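Local coordinates for insecticidal protein (Brevibacillus laterosporus, PDB 7ML9) that is a putative beta-pore-forming toxin of the epsilon-toxin/MTX2 family, active against the western corn rootworm and thought to act by perforating membranes, at residues A[29-34]-A[255-260]; A[144-149]-A[267-272]. All coordinates share one frame; numbering follows the deposited sequence.

Interaction 1 of 2, residues A[29-34]-A[255-260]; sequences QERLRD and GDFRNF. With NA (sodium ion), chain F.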
loop_
_atom_site.group_PDB
_atom_site.type_symbol
_atom_site.label_atom_id
_atom_site.label_comp_id
_atom_site.label_asym_id
_atom_site.label_seq_id
_atom_site.Cartn_x
_atom_site.Cartn_y
_atom_site.Cartn_z
ATOM N N GLN A 29 -17.581 6.296 -11.009
ATOM C CA GLN A 29 -18.647 6.412 -12.006
ATOM C C GLN A 29 -19.240 7.819 -12.039
ATOM O O GLN A 29 -19.483 8.371 -13.122
ATOM C CB GLN A 29 -19.735 5.383 -11.729
ATOM C CG GLN A 29 -19.327 3.981 -12.106
ATOM C CD GLN A 29 -20.356 2.975 -11.664
ATOM O OE1 GLN A 29 -20.302 2.453 -10.549
ATOM N NE2 GLN A 29 -21.319 2.714 -12.531
ATOM N N GLU A 30 -19.481 8.417 -10.867
ATOM C CA GLU A 30 -20.034 9.765 -10.842
ATOM C C GLU A 30 -19.051 10.782 -11.410
ATOM O O GLU A 30 -19.461 11.720 -12.108
ATOM C CB GLU A 30 -20.456 10.154 -9.426
ATOM C CG GLU A 30 -21.024 11.574 -9.340
ATOM C CD GLU A 30 -22.269 11.794 -10.229
ATOM O OE1 GLU A 30 -22.525 12.959 -10.620
ATOM O OE2 GLU A 30 -22.999 10.816 -10.532
ATOM N N ARG A 31 -17.746 10.599 -11.166
ATOM C CA ARG A 31 -16.776 11.519 -11.759
ATOM C C ARG A 31 -16.704 11.369 -13.276
ATOM O O ARG A 31 -16.488 12.368 -13.981
ATOM C CB ARG A 31 -15.388 11.330 -11.128
ATOM C CG ARG A 31 -15.299 11.761 -9.667
ATOM C CD ARG A 31 -15.775 13.200 -9.401
ATOM N NE ARG A 31 -14.931 14.200 -10.066
ATOM C CZ ARG A 31 -15.342 15.428 -10.387
ATOM N NH1 ARG A 31 -16.584 15.818 -10.100
ATOM N NH2 ARG A 31 -14.511 16.275 -10.988
ATOM N N LEU A 32 -16.878 10.151 -13.802
ATOM C CA LEU A 32 -16.941 9.984 -15.255
ATOM C C LEU A 32 -18.197 10.628 -15.828
ATOM O O LEU A 32 -18.175 11.144 -16.953
ATOM C CB LEU A 32 -16.884 8.504 -15.641
ATOM C CG LEU A 32 -15.527 7.829 -15.340
ATOM C CD1 LEU A 32 -15.569 6.358 -15.669
ATOM C CD2 LEU A 32 -14.403 8.503 -16.132
ATOM N N ARG A 33 -19.304 10.585 -15.086
ATOM C CA ARG A 33 -20.497 11.310 -15.515
ATOM C C ARG A 33 -20.251 12.815 -15.528
ATOM O O ARG A 33 -20.715 13.519 -16.438
ATOM C CB ARG A 33 -21.674 10.979 -14.609
ATOM C CG ARG A 33 -22.192 9.535 -14.722
ATOM C CD ARG A 33 -23.316 9.362 -13.705
ATOM N NE ARG A 33 -23.669 7.951 -13.547
ATOM C CZ ARG A 33 -24.675 7.514 -12.800
ATOM N NH1 ARG A 33 -25.441 8.376 -12.141
ATOM N NH2 ARG A 33 -24.917 6.211 -12.715
ATOM N N ASP A 34 -19.523 13.333 -14.534
ATOM C CA ASP A 34 -19.191 14.754 -14.545
ATOM C C ASP A 34 -18.230 15.079 -15.679
ATOM O O ASP A 34 -18.315 16.162 -16.272
ATOM C CB ASP A 34 -18.602 15.193 -13.204
ATOM C CG ASP A 34 -18.279 16.686 -13.173
ATOM O OD1 ASP A 34 -19.194 17.504 -12.924
ATOM O OD2 ASP A 34 -17.109 17.045 -13.419
ATOM N N GLY A 255 -12.958 21.111 -15.285
ATOM C CA GLY A 255 -13.160 20.206 -14.170
ATOM C C GLY A 255 -11.853 19.745 -13.540
ATOM O O GLY A 255 -10.763 19.884 -14.099
ATOM N N ASP A 256 -11.983 19.172 -12.336
ATOM C CA ASP A 256 -10.850 18.692 -11.542
ATOM C C ASP A 256 -10.779 17.173 -11.677
ATOM O O ASP A 256 -11.580 16.452 -11.078
ATOM C CB ASP A 256 -11.011 19.106 -10.083
ATOM C CG ASP A 256 -9.822 18.692 -9.209
ATOM O OD1 ASP A 256 -8.824 18.163 -9.740
ATOM O OD2 ASP A 256 -9.896 18.886 -7.978
ATOM N N PHE A 257 -9.830 16.690 -12.471
ATOM C CA PHE A 257 -9.630 15.251 -12.603
ATOM C C PHE A 257 -8.187 14.895 -12.283
ATOM O O PHE A 257 -7.548 14.143 -13.025
ATOM C CB PHE A 257 -10.039 14.787 -14.005
ATOM C CG PHE A 257 -11.486 15.065 -14.296
ATOM C CD1 PHE A 257 -12.462 14.235 -13.782
ATOM C CD2 PHE A 257 -11.866 16.202 -15.006
ATOM C CE1 PHE A 257 -13.812 14.499 -13.998
ATOM C CE2 PHE A 257 -13.210 16.480 -15.221
ATOM C CZ PHE A 257 -14.182 15.625 -14.712
ATOM N N ARG A 258 -7.678 15.440 -11.176
ATOM C CA ARG A 258 -6.244 15.365 -10.891
ATOM C C ARG A 258 -5.761 13.933 -10.685
ATOM O O ARG A 258 -4.588 13.639 -10.926
ATOM C CB ARG A 258 -5.913 16.209 -9.661
ATOM C CG ARG A 258 -5.620 17.665 -10.005
ATOM C CD ARG A 258 -5.277 18.477 -8.764
ATOM N NE ARG A 258 -6.482 18.995 -8.125
ATOM C CZ ARG A 258 -6.590 19.262 -6.828
ATOM N NH1 ARG A 258 -5.557 19.074 -6.016
ATOM N NH2 ARG A 258 -7.735 19.726 -6.345
ATOM N N ASN A 259 -6.626 13.025 -10.246
ATOM C CA ASN A 259 -6.209 11.647 -10.016
ATOM C C ASN A 259 -6.648 10.713 -11.139
ATOM O O ASN A 259 -6.731 9.497 -10.930
ATOM C CB ASN A 259 -6.704 11.150 -8.650
ATOM C CG ASN A 259 -8.217 11.098 -8.539
ATOM O OD1 ASN A 259 -8.924 11.939 -9.083
ATOM N ND2 ASN A 259 -8.720 10.103 -7.804
ATOM N N PHE A 260 -6.902 11.255 -12.333
ATOM C CA PHE A 260 -7.216 10.479 -13.520
ATOM C C PHE A 260 -6.138 10.726 -14.563
ATOM O O PHE A 260 -5.587 11.827 -14.661
ATOM C CB PHE A 260 -8.577 10.864 -14.138
ATOM C CG PHE A 260 -9.776 10.490 -13.298
ATOM C CD1 PHE A 260 -10.067 11.186 -12.138
ATOM C CD2 PHE A 260 -10.629 9.465 -13.693
ATOM C CE1 PHE A 260 -11.182 10.857 -11.372
ATOM C CE2 PHE A 260 -11.755 9.138 -12.933
ATOM C CZ PHE A 260 -12.018 9.831 -11.772
HETATM NA NA NA F . -20.980 15.275 -9.610
HETATM O O HOH W 1 -14.662 19.295 -11.127
HETATM O O HOH W 2 -12.109 13.838 -10.205
#
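R31 NH2 lies over one face of the F257 ring, 3.6 Å from F257 CE1, with the guanidinium and ring planes 22° apart. At its edge, the guanidinium meets the carbonyl of D256: R31 NH2 donates to D256 O at 2.9 Å, a somewhat bent bond that reaches the oxygen from above the carbonyl plane. Two waters fill in beside it. One lies in the guanidinium plane, takes the N-H of R31 NE and donates to D256 O; the other accepts from both R31 NH2 and the backbone N of D256. Bends at chi2 and chi3 (-54° and -64°) fold the arginine over the phenylalanine instead of letting it run straight out from helix 28-48. F257 CE1 also lies 3.4 Å from R31 O, a backbone atom of the helix. F260 meets the aliphatic part of the helix side chains: its CZ touches R31 CB at 3.7 Å, its CE2 faces L32 CD2 at 4.2 Å, and F257 CD1 sits over one of its faces. Both rings also pack on L246 of helix 242-252. On the loop side, D256 OD1 accepts from R258 N in an Asx turn, while its carboxylate is gripped side-on by R258. The preceding residue, E30, binds the sodium ion through OE1, and D34, one turn on, belongs to the same site. In the modelled conformer, D34 OD2 is close enough to R31 for charge attraction only, with no N-H pointing at it. With a ring face beside NH2, and D256 O and two waters meeting NE and NH2, the rotation of the guanidinium is fixed.

Interaction 2 of 2, residues A[144-149]-A[267-272]; sequences HGLKLG and VIVKGQ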
loop_
_atom_site.group_PDB
_atom_site.type_symbol
_atom_site.label_atom_id
_atom_site.label_comp_id
_atom_site.label_asym_id
_atom_site.label_seq_id
_atom_site.Cartn_x
_atom_site.Cartn_y
_atom_site.Cartn_z
ATOM N N HIS A 144 -7.155 6.785 0.505
ATOM C CA HIS A 144 -7.897 7.432 -0.578
ATOM C C HIS A 144 -8.509 6.308 -1.402
ATOM O O HIS A 144 -7.838 5.740 -2.273
ATOM C CB HIS A 144 -6.997 8.306 -1.437
ATOM C CG HIS A 144 -6.423 9.487 -0.721
ATOM N ND1 HIS A 144 -5.577 9.367 0.363
ATOM C CD2 HIS A 144 -6.540 10.813 -0.963
ATOM C CE1 HIS A 144 -5.215 10.570 0.770
ATOM N NE2 HIS A 144 -5.784 11.465 -0.019
ATOM N N GLY A 145 -9.775 5.977 -1.113
ATOM C CA GLY A 145 -10.408 4.841 -1.740
ATOM C C GLY A 145 -10.963 5.153 -3.125
ATOM O O GLY A 145 -11.150 6.307 -3.509
ATOM N N LEU A 146 -11.218 4.089 -3.883
ATOM C CA LEU A 146 -11.845 4.181 -5.198
ATOM C C LEU A 146 -13.143 3.387 -5.147
ATOM O O LEU A 146 -13.124 2.164 -4.946
ATOM C CB LEU A 146 -10.911 3.667 -6.300
ATOM C CG LEU A 146 -9.566 4.383 -6.507
ATOM C CD1 LEU A 146 -8.666 3.624 -7.486
ATOM C CD2 LEU A 146 -9.755 5.803 -6.980
ATOM N N LYS A 147 -14.269 4.082 -5.290
ATOM C CA LYS A 147 -15.581 3.437 -5.377
ATOM C C LYS A 147 -15.833 3.105 -6.842
ATOM O O LYS A 147 -16.116 3.992 -7.651
ATOM C CB LYS A 147 -16.671 4.341 -4.816
ATOM C CG LYS A 147 -18.043 3.684 -4.831
ATOM C CD LYS A 147 -19.048 4.451 -3.991
ATOM C CE LYS A 147 -20.467 4.170 -4.464
ATOM N NZ LYS A 147 -21.475 4.487 -3.409
ATOM N N LEU A 148 -15.704 1.828 -7.192
ATOM C CA LEU A 148 -15.721 1.395 -8.577
ATOM C C LEU A 148 -17.003 0.682 -8.974
ATOM O O LEU A 148 -17.155 0.347 -10.152
ATOM C CB LEU A 148 -14.516 0.492 -8.853
ATOM C CG LEU A 148 -13.178 1.235 -8.802
ATOM C CD1 LEU A 148 -12.031 0.255 -8.544
ATOM C CD2 LEU A 148 -12.957 1.992 -10.128
ATOM N N GLY A 149 -17.927 0.455 -8.040
ATOM C CA GLY A 149 -19.163 -0.241 -8.339
ATOM C C GLY A 149 -19.072 -1.746 -8.246
ATOM O O GLY A 149 -20.061 -2.437 -8.530
ATOM N N VAL A 267 -9.230 5.150 -18.993
ATOM C CA VAL A 267 -8.588 6.057 -18.054
ATOM C C VAL A 267 -8.071 5.228 -16.881
ATOM O O VAL A 267 -8.625 4.176 -16.535
ATOM C CB VAL A 267 -9.519 7.187 -17.544
ATOM C CG1 VAL A 267 -10.235 7.944 -18.722
ATOM C CG2 VAL A 267 -10.516 6.639 -16.605
ATOM N N ILE A 268 -6.994 5.706 -16.276
ATOM C CA ILE A 268 -6.453 5.117 -15.050
ATOM C C ILE A 268 -6.769 6.065 -13.907
ATOM O O ILE A 268 -6.477 7.265 -13.991
ATOM C CB ILE A 268 -4.939 4.871 -15.167
ATOM C CG1 ILE A 268 -4.649 3.866 -16.273
ATOM C CG2 ILE A 268 -4.360 4.401 -13.826
ATOM C CD1 ILE A 268 -3.185 3.818 -16.668
ATOM N N VAL A 269 -7.376 5.542 -12.847
ATOM C CA VAL A 269 -7.714 6.341 -11.678
ATOM C C VAL A 269 -6.845 5.875 -10.513
ATOM O O VAL A 269 -6.572 4.681 -10.376
ATOM C CB VAL A 269 -9.219 6.259 -11.352
ATOM C CG1 VAL A 269 -9.660 4.849 -10.993
ATOM C CG2 VAL A 269 -9.575 7.243 -10.255
ATOM N N LYS A 270 -6.395 6.818 -9.690
ATOM C CA LYS A 270 -5.401 6.544 -8.655
ATOM C C LYS A 270 -5.986 6.810 -7.281
ATOM O O LYS A 270 -6.617 7.850 -7.066
ATOM C CB LYS A 270 -4.148 7.397 -8.852
ATOM C CG LYS A 270 -3.011 7.050 -7.887
ATOM C CD LYS A 270 -1.902 8.091 -7.924
ATOM C CE LYS A 270 -2.000 9.019 -6.720
ATOM N NZ LYS A 270 -1.590 8.343 -5.454
ATOM N N GLY A 271 -5.783 5.861 -6.358
ATOM C CA GLY A 271 -6.039 6.061 -4.944
ATOM C C GLY A 271 -4.774 5.791 -4.139
ATOM O O GLY A 271 -3.680 5.701 -4.717
ATOM N N GLN A 272 -4.901 5.645 -2.823
ATOM C CA GLN A 272 -3.736 5.563 -1.948
ATOM C C GLN A 272 -4.032 4.683 -0.743
ATOM O O GLN A 272 -5.159 4.642 -0.242
ATOM C CB GLN A 272 -3.309 6.940 -1.429
ATOM C CG GLN A 272 -2.150 7.565 -2.162
ATOM C CD GLN A 272 -1.906 8.996 -1.717
ATOM O OE1 GLN A 272 -1.797 9.912 -2.544
ATOM N NE2 GLN A 272 -1.816 9.197 -0.398
#
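V269 has CG2 anti to its backbone N and CG1 between N and the carbonyl carbon (chi1 63°), which turns both methyls to L146. L146, with CG anti to its own carbonyl carbon and an extended chi2, comes the other way, and the two side chains meet tip to tip: L146 CD2 is 3.6 Å from V269 CG2. The leucine also lies against the backbone of strand 266-289, with L146 CD2 3.7 Å from K270 O and L146 CD1 3.8 Å from G271 N. At G271 there is no side chain, and H144 O comes within 3.2 Å of G271 CA, a close backbone approach. L148 adds a looser touch, CD2 to V269 CG1. F173 packs on both leucines, and V28 of helix 28-48 on L148 and V269, extending the apolar cluster.

At the other end the backbones pair. H144 and Q272 form an antiparallel hydrogen-bonded pair, with H144 N giving a nearly straight bond to Q272 O (3.0 Å) and Q272 N returning one to H144 O in the carbonyl plane, on a lone pair. Their side chains run side by side in the same direction: the glutamine amide carbon CD sits over one face of the imidazole, toward its rim, with the planes 36° apart and Q272 NE2 3.8 Å from H144 ND1. Past this pair strand 145-147 diverges, its axis at 136° to that of strand 267-272, and leucine-valine packing takes over from hydrogen bonds. A single antiparallel bridge thus joins the two segments where the chain turns a corner at H144, after which 145-147 pairs parallel with strand 25-27. Long antiparallel strands of this kind are consistent with the aerolysin/ETX-MTX2 family.

Interactions 1 and 2 lie next to each other, their centres 10 Å apart, and their segments alternate along the chain: 29-34, 144-149, 255-260, 267-272. The loop of interaction 1 leads into strand 260-263, which pairs antiparallel with strand 266-289, the strand that carries 267-272. The two join through the backbone, with N259 O 3.0 Å from K270 N in a probable hydrogen bond, and through Q29, whose OE1 packs against G149 CA. F260 also packs on V269. The N-terminal helix 28-48 is thereby tied both to the loop after helix 242-252 and to the long-stranded sheet, bringing sequence-distant parts of the toxin together in one region.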